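Local coordinates for protein hemolysin BL lytic component L1 (Bacillus cereus, PDB 7NMQ) that probably serves as a lytic component of the pore-forming enterotoxin hemolysin BL, acting together with its partner proteins to damage host cell membranes, at residues E8-A13 with Q308-T313; V23-A28 with N67-T72; Q76-A81 with S358-F363; D130-L135 with Q299-L304; K141-S146 with Y292-V297. One frame throughout, in Å; residues are numbered along the deposited sequence.

Contact 1: E8-A13 with Q308-T313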
# COMPACT_ATOMS: atom_id res chain seq x y z
N GLU A 8 -12.35 -16.97 -2.15
CA GLU A 8 -13.27 -16.08 -1.40
C GLU A 8 -12.94 -14.63 -1.82
O GLU A 8 -12.83 -14.38 -3.03
CB GLU A 8 -13.13 -16.38 0.10
CG GLU A 8 -13.19 -17.85 0.43
CD GLU A 8 -14.51 -18.37 0.95
OE1 GLU A 8 -14.42 -19.14 1.90
OE2 GLU A 8 -15.59 -18.03 0.40
N GLY A 9 -12.83 -13.68 -0.90
CA GLY A 9 -12.57 -12.26 -1.20
C GLY A 9 -11.09 -11.95 -1.33
O GLY A 9 -10.76 -10.75 -1.22
N LEU A 10 -10.21 -12.93 -1.57
CA LEU A 10 -8.77 -12.58 -1.67
C LEU A 10 -8.50 -11.61 -2.81
O LEU A 10 -7.58 -10.76 -2.63
CB LEU A 10 -7.89 -13.81 -1.76
CG LEU A 10 -7.80 -14.61 -0.48
CD1 LEU A 10 -7.06 -15.92 -0.76
CD2 LEU A 10 -7.10 -13.83 0.62
N LYS A 11 -9.22 -11.65 -3.91
CA LYS A 11 -8.90 -10.81 -5.08
C LYS A 11 -9.02 -9.33 -4.69
O LYS A 11 -8.08 -8.56 -4.94
CB LYS A 11 -9.82 -11.17 -6.23
CG LYS A 11 -9.24 -10.96 -7.61
CD LYS A 11 -10.05 -11.62 -8.71
CE LYS A 11 -9.46 -11.35 -10.08
NZ LYS A 11 -10.40 -11.69 -11.16
N LYS A 12 -10.11 -8.96 -4.06
CA LYS A 12 -10.41 -7.56 -3.70
C LYS A 12 -9.37 -7.10 -2.66
O LYS A 12 -8.85 -5.99 -2.77
CB LYS A 12 -11.87 -7.45 -3.27
CG LYS A 12 -12.85 -7.59 -4.43
CD LYS A 12 -14.25 -7.00 -4.20
CE LYS A 12 -14.27 -5.48 -4.16
NZ LYS A 12 -15.60 -4.94 -3.79
N ALA A 13 -9.06 -7.93 -1.67
CA ALA A 13 -8.11 -7.58 -0.60
C ALA A 13 -6.73 -7.41 -1.22
O ALA A 13 -5.98 -6.51 -0.78
CB ALA A 13 -8.11 -8.66 0.45
N GLN A 308 -6.75 -12.03 6.39
CA GLN A 308 -6.83 -13.01 7.49
C GLN A 308 -8.26 -13.57 7.61
O GLN A 308 -8.41 -14.81 7.72
CB GLN A 308 -6.40 -12.37 8.80
CG GLN A 308 -6.60 -13.35 9.93
CD GLN A 308 -5.86 -12.90 11.13
OE1 GLN A 308 -6.20 -11.88 11.70
NE2 GLN A 308 -4.82 -13.64 11.47
N LYS A 309 -9.27 -12.72 7.58
CA LYS A 309 -10.69 -13.13 7.63
C LYS A 309 -10.98 -14.10 6.48
O LYS A 309 -11.68 -15.11 6.73
CB LYS A 309 -11.61 -11.91 7.57
CG LYS A 309 -13.10 -12.21 7.53
CD LYS A 309 -13.97 -10.97 7.77
CE LYS A 309 -13.67 -9.85 6.81
NZ LYS A 309 -13.71 -10.32 5.41
N GLN A 310 -10.46 -13.84 5.29
CA GLN A 310 -10.75 -14.69 4.11
C GLN A 310 -10.10 -16.06 4.33
O GLN A 310 -10.77 -17.08 4.01
CB GLN A 310 -10.27 -14.13 2.79
CG GLN A 310 -10.86 -12.77 2.50
CD GLN A 310 -12.36 -12.68 2.49
OE1 GLN A 310 -13.09 -13.62 2.13
NE2 GLN A 310 -12.84 -11.50 2.84
N TRP A 311 -8.89 -16.11 4.87
CA TRP A 311 -8.28 -17.45 5.14
C TRP A 311 -9.10 -18.18 6.20
O TRP A 311 -9.29 -19.39 6.07
CB TRP A 311 -6.83 -17.31 5.59
CG TRP A 311 -5.82 -17.03 4.53
CD1 TRP A 311 -5.00 -15.94 4.53
CD2 TRP A 311 -5.49 -17.80 3.37
NE1 TRP A 311 -4.16 -16.00 3.45
CE2 TRP A 311 -4.42 -17.15 2.73
CE3 TRP A 311 -5.94 -19.00 2.82
CZ2 TRP A 311 -3.86 -17.63 1.55
CZ3 TRP A 311 -5.36 -19.49 1.68
CH2 TRP A 311 -4.32 -18.82 1.05
N ASN A 312 -9.53 -17.49 7.23
CA ASN A 312 -10.33 -18.14 8.29
C ASN A 312 -11.65 -18.67 7.73
O ASN A 312 -12.03 -19.80 8.07
CB ASN A 312 -10.55 -17.19 9.45
CG ASN A 312 -9.25 -16.91 10.18
OD1 ASN A 312 -8.28 -17.66 10.08
ND2 ASN A 312 -9.27 -15.86 10.96
N THR A 313 -12.33 -17.92 6.89
CA THR A 313 -13.59 -18.35 6.25
C THR A 313 -13.32 -19.58 5.39
O THR A 313 -14.11 -20.57 5.43
CB THR A 313 -14.24 -17.23 5.46
OG1 THR A 313 -14.52 -16.20 6.42
CG2 THR A 313 -15.50 -17.67 4.77
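Gln310 has CG beside its backbone N (chi1 -58°) and a bend at chi2 (-56°), which together carry its amide across to Gly9, at the start of the neighbouring helix. There the backbone N-H of Gly9 finds Gln310 OE1 at 3.0 Å from N. The bond is moderately straight, 155° at the hydrogen, but the donor stands well above the carbonyl plane rather than on a lone pair. Behind the oxygen, Gln310 CD rests 3.7 Å from Gly9 CA, where the glycine has no side chain to hold the amide off. The other end of that amide is tied down too: NE2 is hydrogen-bonded to Asn306 OD1, one turn earlier on the same helix, which fixes the way the group is turned. Glu8 flanks the bond, its CB 3.4 Å from Gln310 OE1, while its carboxylate oxygen OE1 reaches the methyl CG2 of Thr313, also at 3.4 Å. On the apolar side Leu10 runs past the stem of Gln310 in the opposite direction, with Leu10 CD2 3.9 Å from Gln310 CB. Leu10 CD1 lies over one face of the Trp311 indole, near its rim. Both residues also touch Trp347 and Ile84, on two further helices. Gly9 holds the N-cap position of helix 10-33, and the bond to its N-H ties that helix start to helix 275-325, within the long helical bundle of a ClyA-like toxin.

Contact 2: V23-A28 with N67-T72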
# COMPACT_ATOMS: atom_id res chain seq x y z
N VAL A 23 1.50 3.29 -2.66
CA VAL A 23 1.46 4.60 -1.96
C VAL A 23 2.61 4.65 -0.94
O VAL A 23 3.31 5.67 -0.87
CB VAL A 23 0.10 4.83 -1.31
CG1 VAL A 23 0.14 5.97 -0.33
CG2 VAL A 23 -0.98 4.96 -2.40
N MET A 24 2.83 3.59 -0.18
CA MET A 24 3.94 3.56 0.80
C MET A 24 5.27 3.69 0.07
O MET A 24 6.16 4.42 0.58
CB MET A 24 4.00 2.27 1.59
CG MET A 24 2.90 2.15 2.55
SD MET A 24 2.92 3.33 3.89
CE MET A 24 4.47 2.97 4.71
N ASP A 25 5.43 3.00 -1.06
CA ASP A 25 6.72 3.10 -1.80
C ASP A 25 6.97 4.56 -2.18
O ASP A 25 8.09 5.02 -2.04
CB ASP A 25 6.72 2.22 -3.04
CG ASP A 25 7.02 0.75 -2.81
OD1 ASP A 25 7.44 0.36 -1.70
OD2 ASP A 25 6.82 -0.02 -3.79
N LEU A 26 5.96 5.24 -2.72
CA LEU A 26 6.10 6.66 -3.15
C LEU A 26 6.53 7.52 -1.96
O LEU A 26 7.52 8.25 -2.06
CB LEU A 26 4.79 7.20 -3.73
CG LEU A 26 4.45 6.82 -5.17
CD1 LEU A 26 3.89 8.02 -5.90
CD2 LEU A 26 5.66 6.28 -5.89
N TYR A 27 5.78 7.45 -0.88
CA TYR A 27 6.05 8.30 0.30
C TYR A 27 7.44 7.95 0.82
O TYR A 27 8.23 8.88 1.12
CB TYR A 27 5.03 8.05 1.41
CG TYR A 27 3.67 8.61 1.16
CD1 TYR A 27 3.47 9.77 0.44
CD2 TYR A 27 2.54 7.98 1.70
CE1 TYR A 27 2.19 10.27 0.20
CE2 TYR A 27 1.26 8.47 1.47
CZ TYR A 27 1.08 9.63 0.74
OH TYR A 27 -0.19 10.09 0.54
N ALA A 28 7.80 6.68 0.94
CA ALA A 28 9.12 6.32 1.49
C ALA A 28 10.22 6.89 0.60
O ALA A 28 11.24 7.44 1.10
CB ALA A 28 9.22 4.82 1.62
N ASN A 67 13.29 3.52 5.07
CA ASN A 67 14.08 2.34 4.67
C ASN A 67 13.54 1.08 5.36
O ASN A 67 13.60 0.01 4.76
CB ASN A 67 15.57 2.56 4.95
CG ASN A 67 16.21 3.38 3.86
OD1 ASN A 67 16.23 2.97 2.71
ND2 ASN A 67 16.60 4.60 4.20
N TYR A 68 12.97 1.19 6.56
CA TYR A 68 12.38 0.02 7.24
C TYR A 68 11.18 -0.44 6.40
O TYR A 68 11.01 -1.65 6.22
CB TYR A 68 11.86 0.36 8.63
CG TYR A 68 11.36 -0.84 9.38
CD1 TYR A 68 12.23 -1.63 10.10
CD2 TYR A 68 10.01 -1.18 9.37
CE1 TYR A 68 11.76 -2.75 10.78
CE2 TYR A 68 9.52 -2.26 10.09
CZ TYR A 68 10.41 -3.05 10.78
OH TYR A 68 9.97 -4.13 11.48
N TRP A 69 10.35 0.48 5.93
CA TRP A 69 9.23 0.11 5.02
C TRP A 69 9.83 -0.69 3.86
O TRP A 69 9.35 -1.80 3.54
CB TRP A 69 8.42 1.31 4.51
CG TRP A 69 7.64 0.94 3.29
CD1 TRP A 69 7.92 1.24 2.00
CD2 TRP A 69 6.52 0.03 3.26
NE1 TRP A 69 7.02 0.62 1.16
CE2 TRP A 69 6.17 -0.14 1.90
CE3 TRP A 69 5.81 -0.64 4.26
CZ2 TRP A 69 5.09 -0.93 1.51
CZ3 TRP A 69 4.76 -1.44 3.85
CH2 TRP A 69 4.40 -1.57 2.52
N LEU A 70 10.80 -0.12 3.16
CA LEU A 70 11.25 -0.70 1.88
C LEU A 70 11.95 -2.04 2.12
O LEU A 70 11.78 -2.94 1.27
CB LEU A 70 12.20 0.26 1.16
CG LEU A 70 11.60 1.58 0.66
CD1 LEU A 70 12.72 2.57 0.27
CD2 LEU A 70 10.62 1.36 -0.49
N ASP A 71 12.69 -2.20 3.20
CA ASP A 71 13.61 -3.34 3.34
C ASP A 71 13.06 -4.41 4.29
O ASP A 71 13.53 -5.55 4.18
CB ASP A 71 14.98 -2.90 3.81
CG ASP A 71 15.68 -1.94 2.86
OD1 ASP A 71 15.35 -1.94 1.65
OD2 ASP A 71 16.56 -1.22 3.31
N THR A 72 12.16 -4.06 5.19
CA THR A 72 11.71 -5.01 6.24
C THR A 72 10.19 -5.18 6.20
O THR A 72 9.74 -6.34 6.07
CB THR A 72 12.23 -4.59 7.61
OG1 THR A 72 13.65 -4.47 7.51
CG2 THR A 72 11.85 -5.58 8.69
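Trp69 is met by three residues of the 23-28 helix at once. Its NE1 donates to Asp25 OD1 at 2.9 Å, with 158° at the hydrogen; the oxygen lies close to the indole plane and is approached on its anti side. Met24 covers one face of the ring. Its CB sits over the five-membered ring, 3.3 Å from Trp69 CE2, and the bent chain beyond it carries SD over the six-membered ring, 4.9 Å from its centroid, a distant Met-aromatic contact. The terminal methyl CE then returns to the ring, 3.9 Å from Trp69 CD2. Ala28 CB approaches Trp69 CD1 obliquely at 3.8 Å and also touches Leu70 CG. The indole spans the gap because its CG stands anti to the backbone N (chi1 162°). Leu70 CD2 packs against Asp25 OD1 at 3.5 Å, beside the polar bond. One shell further out, Lys74 forms a salt bridge with the same oxygen, which would be expected to keep the carboxylate ionised while ammonium group and indole N-H share its charge. Leu293 and Val297 of helix 275-325 back Met24, and Ile77 touches Trp69. The two helical segments pass at 9.5 Å between axes, with their directions 133° apart: an inclined helix crossing inside an all-helical bundle, with one indole held at its N-H edge by a carboxylate and covered on one face by a methionine.

Contact 3: Q76-A81 with S358-F363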
# COMPACT_ATOMS: atom_id res chain seq x y z
N GLN A 76 7.46 -8.47 4.21
CA GLN A 76 6.51 -9.28 4.98
C GLN A 76 5.11 -9.23 4.37
O GLN A 76 4.40 -10.28 4.36
CB GLN A 76 6.43 -8.88 6.45
CG GLN A 76 7.71 -9.15 7.21
CD GLN A 76 7.40 -9.26 8.69
OE1 GLN A 76 6.25 -9.38 9.13
NE2 GLN A 76 8.44 -9.25 9.47
N ILE A 77 4.69 -8.08 3.87
CA ILE A 77 3.41 -7.99 3.14
C ILE A 77 3.53 -8.78 1.84
O ILE A 77 2.55 -9.50 1.47
CB ILE A 77 3.00 -6.53 2.88
CG1 ILE A 77 2.80 -5.78 4.18
CG2 ILE A 77 1.73 -6.48 2.05
CD1 ILE A 77 2.40 -4.36 4.01
N GLN A 78 4.64 -8.66 1.14
CA GLN A 78 4.84 -9.43 -0.12
C GLN A 78 4.76 -10.94 0.17
O GLN A 78 4.24 -11.67 -0.72
CB GLN A 78 6.17 -9.08 -0.74
CG GLN A 78 6.15 -7.66 -1.28
CD GLN A 78 7.50 -7.17 -1.70
OE1 GLN A 78 8.51 -7.57 -1.14
NE2 GLN A 78 7.52 -6.23 -2.63
N LYS A 79 5.26 -11.41 1.31
CA LYS A 79 5.20 -12.87 1.65
C LYS A 79 3.73 -13.25 1.80
O LYS A 79 3.40 -14.43 1.50
CB LYS A 79 5.99 -13.18 2.91
CG LYS A 79 5.98 -14.61 3.39
CD LYS A 79 6.62 -15.56 2.48
CE LYS A 79 7.02 -16.85 3.17
NZ LYS A 79 5.90 -17.46 3.92
N THR A 80 2.86 -12.38 2.28
CA THR A 80 1.40 -12.67 2.40
C THR A 80 0.89 -13.03 1.00
O THR A 80 0.08 -13.92 0.82
CB THR A 80 0.69 -11.47 3.03
OG1 THR A 80 1.34 -11.16 4.27
CG2 THR A 80 -0.79 -11.74 3.22
N ALA A 81 1.30 -12.26 -0.02
CA ALA A 81 0.91 -12.52 -1.42
C ALA A 81 1.57 -13.82 -1.91
O ALA A 81 0.91 -14.58 -2.63
CB ALA A 81 1.20 -11.38 -2.35
N SER A 358 3.60 -9.93 -4.82
CA SER A 358 4.66 -10.55 -4.00
C SER A 358 6.05 -10.02 -4.35
O SER A 358 7.01 -10.43 -3.67
CB SER A 358 4.66 -12.04 -4.15
OG SER A 358 5.17 -12.48 -5.39
N LYS A 359 6.18 -9.22 -5.41
CA LYS A 359 7.50 -8.77 -5.90
C LYS A 359 7.51 -7.24 -5.92
O LYS A 359 6.44 -6.65 -6.02
CB LYS A 359 7.73 -9.33 -7.30
CG LYS A 359 8.00 -10.82 -7.29
CD LYS A 359 8.31 -11.36 -8.62
CE LYS A 359 7.08 -11.64 -9.45
NZ LYS A 359 7.37 -12.67 -10.49
N ASP A 360 8.68 -6.64 -5.77
CA ASP A 360 8.70 -5.17 -5.78
C ASP A 360 8.01 -4.64 -7.03
O ASP A 360 8.26 -5.14 -8.14
CB ASP A 360 10.13 -4.65 -5.77
CG ASP A 360 10.78 -4.72 -4.41
OD1 ASP A 360 10.05 -4.92 -3.41
OD2 ASP A 360 12.03 -4.58 -4.36
N ILE A 361 7.29 -3.55 -6.86
CA ILE A 361 6.88 -2.73 -8.01
C ILE A 361 8.14 -2.15 -8.65
O ILE A 361 9.02 -1.63 -7.93
CB ILE A 361 5.92 -1.63 -7.56
CG1 ILE A 361 4.68 -2.22 -6.87
CG2 ILE A 361 5.56 -0.72 -8.73
CD1 ILE A 361 4.00 -1.22 -6.01
N ALA A 362 8.27 -2.25 -9.96
CA ALA A 362 9.49 -1.77 -10.65
C ALA A 362 9.42 -0.25 -10.75
O ALA A 362 8.63 0.25 -11.55
CB ALA A 362 9.59 -2.43 -12.00
N PHE A 363 10.19 0.40 -9.89
CA PHE A 363 10.53 1.83 -9.98
C PHE A 363 11.90 1.96 -10.63
O PHE A 363 12.64 0.98 -10.73
CB PHE A 363 10.60 2.43 -8.57
CG PHE A 363 9.27 2.69 -7.91
CD1 PHE A 363 8.49 1.69 -7.36
CD2 PHE A 363 8.85 4.00 -7.74
CE1 PHE A 363 7.30 1.99 -6.72
CE2 PHE A 363 7.68 4.30 -7.08
CZ PHE A 363 6.88 3.29 -6.61
O HOH W 1 5.02 -5.34 -4.05
O HOH W 2 10.91 -6.33 -1.42
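The amide of Gln78 and the carboxylate of Asp360 meet through their edges, with planes 38° apart. Gln78 NE2 points one hydrogen at Asp360 OD1, 3.0 Å away, in an almost perfectly straight bond (177°). The acceptor lies in the amide plane, and OD1 is reached on its anti side. The second hydrogen of NE2 goes to a water that in turn donates to the backbone O of Lys359. At the oxygen end of the amide another water donates both to Gln78 OE1, at 2.7 Å, and to Asp360 OD1, at 2.6 Å. Both ends of the amide are therefore held, one directly and both through water, and its rotation is fixed. An extended chain (chi2 170°) brings the group this far. Lower down, Gln78 CB lies against the carbonyl of Ser358, 3.3 Å from its O. There the backbones come close: Ser358 CA makes a C-H...O contact with Gln78 O at 3.5 Å, and the CB atoms of Ser358 and Ala81 are 4.0 Å apart. The hydroxyl of Ser358 is turned to Glu355 O instead. The loop that follows helix 330-357 is thus pinned to helix 45-103 at its start, then leads away, with Ile361 and Phe363 reaching Asp25 on helix 10-33. Elsewhere on the 76-81 segment, Thr80 packs on Val131 of helix 107-154 and Leu304 of helix 275-325.

Contact 4: D130-L135 with Q299-L304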
# COMPACT_ATOMS: atom_id res chain seq x y z
N ASP A 130 1.03 -12.35 12.33
CA ASP A 130 2.41 -11.89 12.63
C ASP A 130 2.75 -10.62 11.83
O ASP A 130 3.42 -9.72 12.35
CB ASP A 130 3.44 -12.99 12.34
CG ASP A 130 3.27 -14.19 13.25
OD1 ASP A 130 2.57 -14.05 14.32
OD2 ASP A 130 3.81 -15.25 12.91
N VAL A 131 2.31 -10.57 10.60
CA VAL A 131 2.59 -9.42 9.73
C VAL A 131 1.81 -8.24 10.29
O VAL A 131 2.36 -7.13 10.37
CB VAL A 131 2.24 -9.69 8.27
CG1 VAL A 131 2.40 -8.44 7.42
CG2 VAL A 131 3.07 -10.82 7.72
N ILE A 132 0.57 -8.42 10.66
CA ILE A 132 -0.20 -7.33 11.27
C ILE A 132 0.52 -6.84 12.53
O ILE A 132 0.52 -5.60 12.73
CB ILE A 132 -1.65 -7.75 11.50
CG1 ILE A 132 -2.37 -8.06 10.18
CG2 ILE A 132 -2.35 -6.72 12.38
CD1 ILE A 132 -3.71 -8.72 10.34
N LYS A 133 1.08 -7.71 13.37
CA LYS A 133 1.75 -7.23 14.61
C LYS A 133 2.95 -6.37 14.21
O LYS A 133 3.16 -5.29 14.85
CB LYS A 133 2.15 -8.41 15.52
CG LYS A 133 2.93 -8.05 16.79
CD LYS A 133 2.52 -6.77 17.53
CE LYS A 133 3.17 -6.58 18.89
NZ LYS A 133 4.62 -6.91 18.90
N MET A 134 3.76 -6.84 13.26
CA MET A 134 4.92 -6.08 12.74
C MET A 134 4.45 -4.71 12.24
O MET A 134 5.08 -3.68 12.58
CB MET A 134 5.66 -6.90 11.68
CG MET A 134 6.81 -6.26 11.00
SD MET A 134 6.38 -4.98 9.78
CE MET A 134 5.55 -6.00 8.59
N LEU A 135 3.33 -4.66 11.52
CA LEU A 135 2.85 -3.36 11.00
C LEU A 135 2.34 -2.46 12.11
O LEU A 135 2.51 -1.22 11.98
CB LEU A 135 1.78 -3.55 9.94
CG LEU A 135 2.28 -4.13 8.64
CD1 LEU A 135 1.09 -4.39 7.74
CD2 LEU A 135 3.29 -3.22 7.96
N GLN A 299 -4.32 1.64 6.82
CA GLN A 299 -5.10 1.10 5.70
C GLN A 299 -4.56 -0.29 5.36
O GLN A 299 -5.36 -1.22 5.11
CB GLN A 299 -5.10 1.98 4.49
CG GLN A 299 -5.81 3.29 4.72
CD GLN A 299 -5.76 4.02 3.41
OE1 GLN A 299 -4.73 4.54 3.03
NE2 GLN A 299 -6.77 3.77 2.60
N ALA A 300 -3.25 -0.44 5.30
CA ALA A 300 -2.60 -1.74 5.02
C ALA A 300 -3.00 -2.76 6.09
O ALA A 300 -3.26 -3.95 5.76
CB ALA A 300 -1.11 -1.61 4.91
N ILE A 301 -3.06 -2.35 7.34
CA ILE A 301 -3.46 -3.26 8.42
C ILE A 301 -4.89 -3.69 8.16
O ILE A 301 -5.18 -4.90 8.37
CB ILE A 301 -3.26 -2.62 9.79
CG1 ILE A 301 -1.77 -2.54 10.11
CG2 ILE A 301 -4.00 -3.39 10.87
CD1 ILE A 301 -1.43 -1.55 11.19
N LEU A 302 -5.78 -2.78 7.79
CA LEU A 302 -7.20 -3.15 7.54
C LEU A 302 -7.26 -4.18 6.42
O LEU A 302 -7.99 -5.16 6.52
CB LEU A 302 -8.03 -1.93 7.14
CG LEU A 302 -8.41 -0.99 8.25
CD1 LEU A 302 -9.22 0.15 7.67
CD2 LEU A 302 -9.17 -1.69 9.34
N SER A 303 -6.49 -3.99 5.35
CA SER A 303 -6.56 -4.89 4.17
C SER A 303 -5.95 -6.26 4.51
O SER A 303 -6.43 -7.29 3.98
CB SER A 303 -5.93 -4.26 2.98
OG SER A 303 -6.69 -3.14 2.58
N LEU A 304 -4.93 -6.31 5.35
CA LEU A 304 -4.38 -7.61 5.78
C LEU A 304 -5.34 -8.30 6.75
O LEU A 304 -5.39 -9.53 6.74
CB LEU A 304 -3.02 -7.37 6.41
CG LEU A 304 -1.91 -7.10 5.42
CD1 LEU A 304 -0.69 -6.70 6.18
CD2 LEU A 304 -1.63 -8.29 4.58
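Leu304 starts across the gap with CB, which lies 3.9 Å from Ile132 CG1 as the two side chains slide past each other. Its CG stands beside the backbone N (chi1 -77°), and the branch above it reaches the opposite helix: CD1 meets Val131 CG1 at 3.8 Å and Leu135 CD1 at only 3.3 Å. That last methyl pair is tighter than normal van der Waals contact, a small local strain where the leucines cross at about a right angle. The other branch, CD2, touches Thr80 on helix 45-103. One turn back, Ile301 CG1 rests on Leu135 CB at 3.7 Å, and Ile301 CG2 meets Ile132 CG2 at 4.0 Å. No hydrogen bond links the segments. The two segments run nearly antiparallel, at 169°, with axes 10.0 Å apart. Leu304 also touches Val128, so it sits as a knob in the hole formed by Val128, Val131, Ile132 and Leu135: knobs-into-holes packing, the hallmark of a coiled-coil-like helical bundle.

Contact 5: K141-S146 with Y292-V297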
# COMPACT_ATOMS: atom_id res chain seq x y z
N LYS A 141 5.86 3.56 15.50
CA LYS A 141 7.11 4.35 15.21
C LYS A 141 6.80 5.48 14.24
O LYS A 141 7.29 6.59 14.47
CB LYS A 141 8.19 3.43 14.64
CG LYS A 141 8.70 2.36 15.60
CD LYS A 141 9.30 2.82 16.89
CE LYS A 141 9.73 1.68 17.79
NZ LYS A 141 11.11 1.18 17.49
N LEU A 142 5.94 5.25 13.26
CA LEU A 142 5.58 6.31 12.29
C LEU A 142 4.82 7.40 13.01
O LEU A 142 5.03 8.60 12.73
CB LEU A 142 4.77 5.73 11.14
CG LEU A 142 5.52 4.80 10.21
CD1 LEU A 142 4.55 4.11 9.27
CD2 LEU A 142 6.59 5.51 9.39
N TYR A 143 3.89 7.03 13.88
CA TYR A 143 3.10 8.03 14.64
C TYR A 143 4.01 8.84 15.55
O TYR A 143 3.81 10.07 15.63
CB TYR A 143 2.01 7.32 15.42
CG TYR A 143 1.07 8.21 16.20
CD1 TYR A 143 0.39 9.24 15.59
CD2 TYR A 143 0.85 8.00 17.56
CE1 TYR A 143 -0.49 10.04 16.29
CE2 TYR A 143 -0.07 8.77 18.26
CZ TYR A 143 -0.77 9.78 17.63
OH TYR A 143 -1.71 10.53 18.31
N GLN A 144 4.97 8.21 16.21
CA GLN A 144 5.89 8.94 17.12
C GLN A 144 6.72 9.93 16.30
O GLN A 144 6.82 11.10 16.69
CB GLN A 144 6.81 7.96 17.81
CG GLN A 144 6.09 7.24 18.93
CD GLN A 144 5.58 8.23 19.95
OE1 GLN A 144 6.30 9.13 20.38
NE2 GLN A 144 4.33 8.09 20.34
N ASN A 145 7.22 9.50 15.15
CA ASN A 145 8.08 10.40 14.34
C ASN A 145 7.22 11.54 13.80
O ASN A 145 7.63 12.72 13.82
CB ASN A 145 8.75 9.62 13.21
CG ASN A 145 9.74 10.46 12.43
OD1 ASN A 145 10.60 11.15 12.97
ND2 ASN A 145 9.60 10.44 11.15
N SER A 146 6.00 11.25 13.35
CA SER A 146 5.07 12.27 12.82
C SER A 146 4.78 13.30 13.90
O SER A 146 4.81 14.50 13.61
CB SER A 146 3.79 11.66 12.26
OG SER A 146 2.94 12.67 11.79
N TYR A 292 0.51 11.07 6.36
CA TYR A 292 -0.03 10.16 5.32
C TYR A 292 0.60 8.77 5.47
O TYR A 292 -0.08 7.74 5.23
CB TYR A 292 0.19 10.75 3.93
CG TYR A 292 -0.54 12.04 3.67
CD1 TYR A 292 -1.73 12.36 4.31
CD2 TYR A 292 -0.13 12.86 2.65
CE1 TYR A 292 -2.41 13.55 4.04
CE2 TYR A 292 -0.80 14.05 2.38
CZ TYR A 292 -1.96 14.39 3.05
OH TYR A 292 -2.55 15.61 2.74
N LEU A 293 1.88 8.69 5.84
CA LEU A 293 2.57 7.39 6.02
C LEU A 293 1.86 6.58 7.10
O LEU A 293 1.56 5.39 6.84
CB LEU A 293 4.05 7.58 6.37
CG LEU A 293 5.00 7.76 5.20
CD1 LEU A 293 6.32 8.38 5.67
CD2 LEU A 293 5.28 6.41 4.55
N TYR A 294 1.63 7.12 8.29
CA TYR A 294 1.04 6.25 9.33
C TYR A 294 -0.41 5.94 8.92
O TYR A 294 -0.88 4.82 9.22
CB TYR A 294 1.22 6.79 10.75
CG TYR A 294 0.30 7.88 11.20
CD1 TYR A 294 -1.03 7.64 11.49
CD2 TYR A 294 0.78 9.17 11.46
CE1 TYR A 294 -1.86 8.67 11.93
CE2 TYR A 294 -0.06 10.19 11.91
CZ TYR A 294 -1.39 9.94 12.14
OH TYR A 294 -2.21 10.95 12.59
N GLN A 295 -1.10 6.84 8.23
CA GLN A 295 -2.50 6.61 7.79
C GLN A 295 -2.54 5.45 6.80
O GLN A 295 -3.48 4.63 6.84
CB GLN A 295 -3.12 7.84 7.16
CG GLN A 295 -3.26 8.99 8.14
CD GLN A 295 -3.55 10.28 7.40
OE1 GLN A 295 -3.74 10.33 6.17
NE2 GLN A 295 -3.64 11.33 8.16
N THR A 296 -1.56 5.39 5.90
CA THR A 296 -1.49 4.36 4.86
C THR A 296 -1.16 3.01 5.51
O THR A 296 -1.75 1.98 5.10
CB THR A 296 -0.49 4.73 3.76
OG1 THR A 296 -0.86 5.99 3.22
CG2 THR A 296 -0.54 3.70 2.67
N VAL A 297 -0.27 2.97 6.49
CA VAL A 297 -0.02 1.69 7.20
C VAL A 297 -1.31 1.26 7.90
O VAL A 297 -1.58 0.05 7.93
CB VAL A 297 1.17 1.79 8.18
CG1 VAL A 297 1.26 0.57 9.10
CG2 VAL A 297 2.45 1.96 7.41
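Tyr294 is the large bump of this interface, and Leu142, Tyr143 and Ser146 shape the hollow it fills. Its chi1 of 78° puts CG between the backbone N and the carbonyl carbon, and the ring comes to lie along the 141-146 helix. Tyr143 turns its edge to one face of Tyr294, off toward the rim, in a T-shaped stack: centroids are 5.3 Å apart, planes 76° apart, and Tyr143 CD1 comes within 3.8 Å of Tyr294 CE2. Ser146 OG sits at the edge of the Tyr294 ring, 3.9 Å from CE2. The complementary bump is Leu142, which fits between Leu293, Tyr294 and Val297. Leu142 CB abuts Tyr294 CB at 3.7 Å, and the branch CD1 presses on Val297 CG2 at 3.5 Å. The axes of the two segments pass 8.8 Å apart, with both bumps seated between them. No hydrogen bond crosses between the segments; Ser146 OG instead binds a polyethylene glycol fragment, probably from the crystallisation liquor. Cohesion here probably comes from burial of apolar surface and close fit, with the edge-to-face tyrosine pair adding to it.

From the N terminus, helix 10-33 enters contact 1 at once, but that loop closes only at 308-313, the longest of the set. Contact 2 closes first, tying helix 10-33 to helix 45-103 within the span of contact 1 and ahead of contacts 3, 4 and 5. Contact 3 opens at 76-81 and ends in the C-terminal loop, so it crosses contact 1. Contacts 4 and 5 join helix 107-154 to helix 275-325 like successive rungs, contact 5 lying inside contact 4 and both inside contacts 1 and 3. The chain between the two halves of contact 5 includes the predicted transmembrane helices. Tyr27 of contact 2 touches Tyr292 of contact 5.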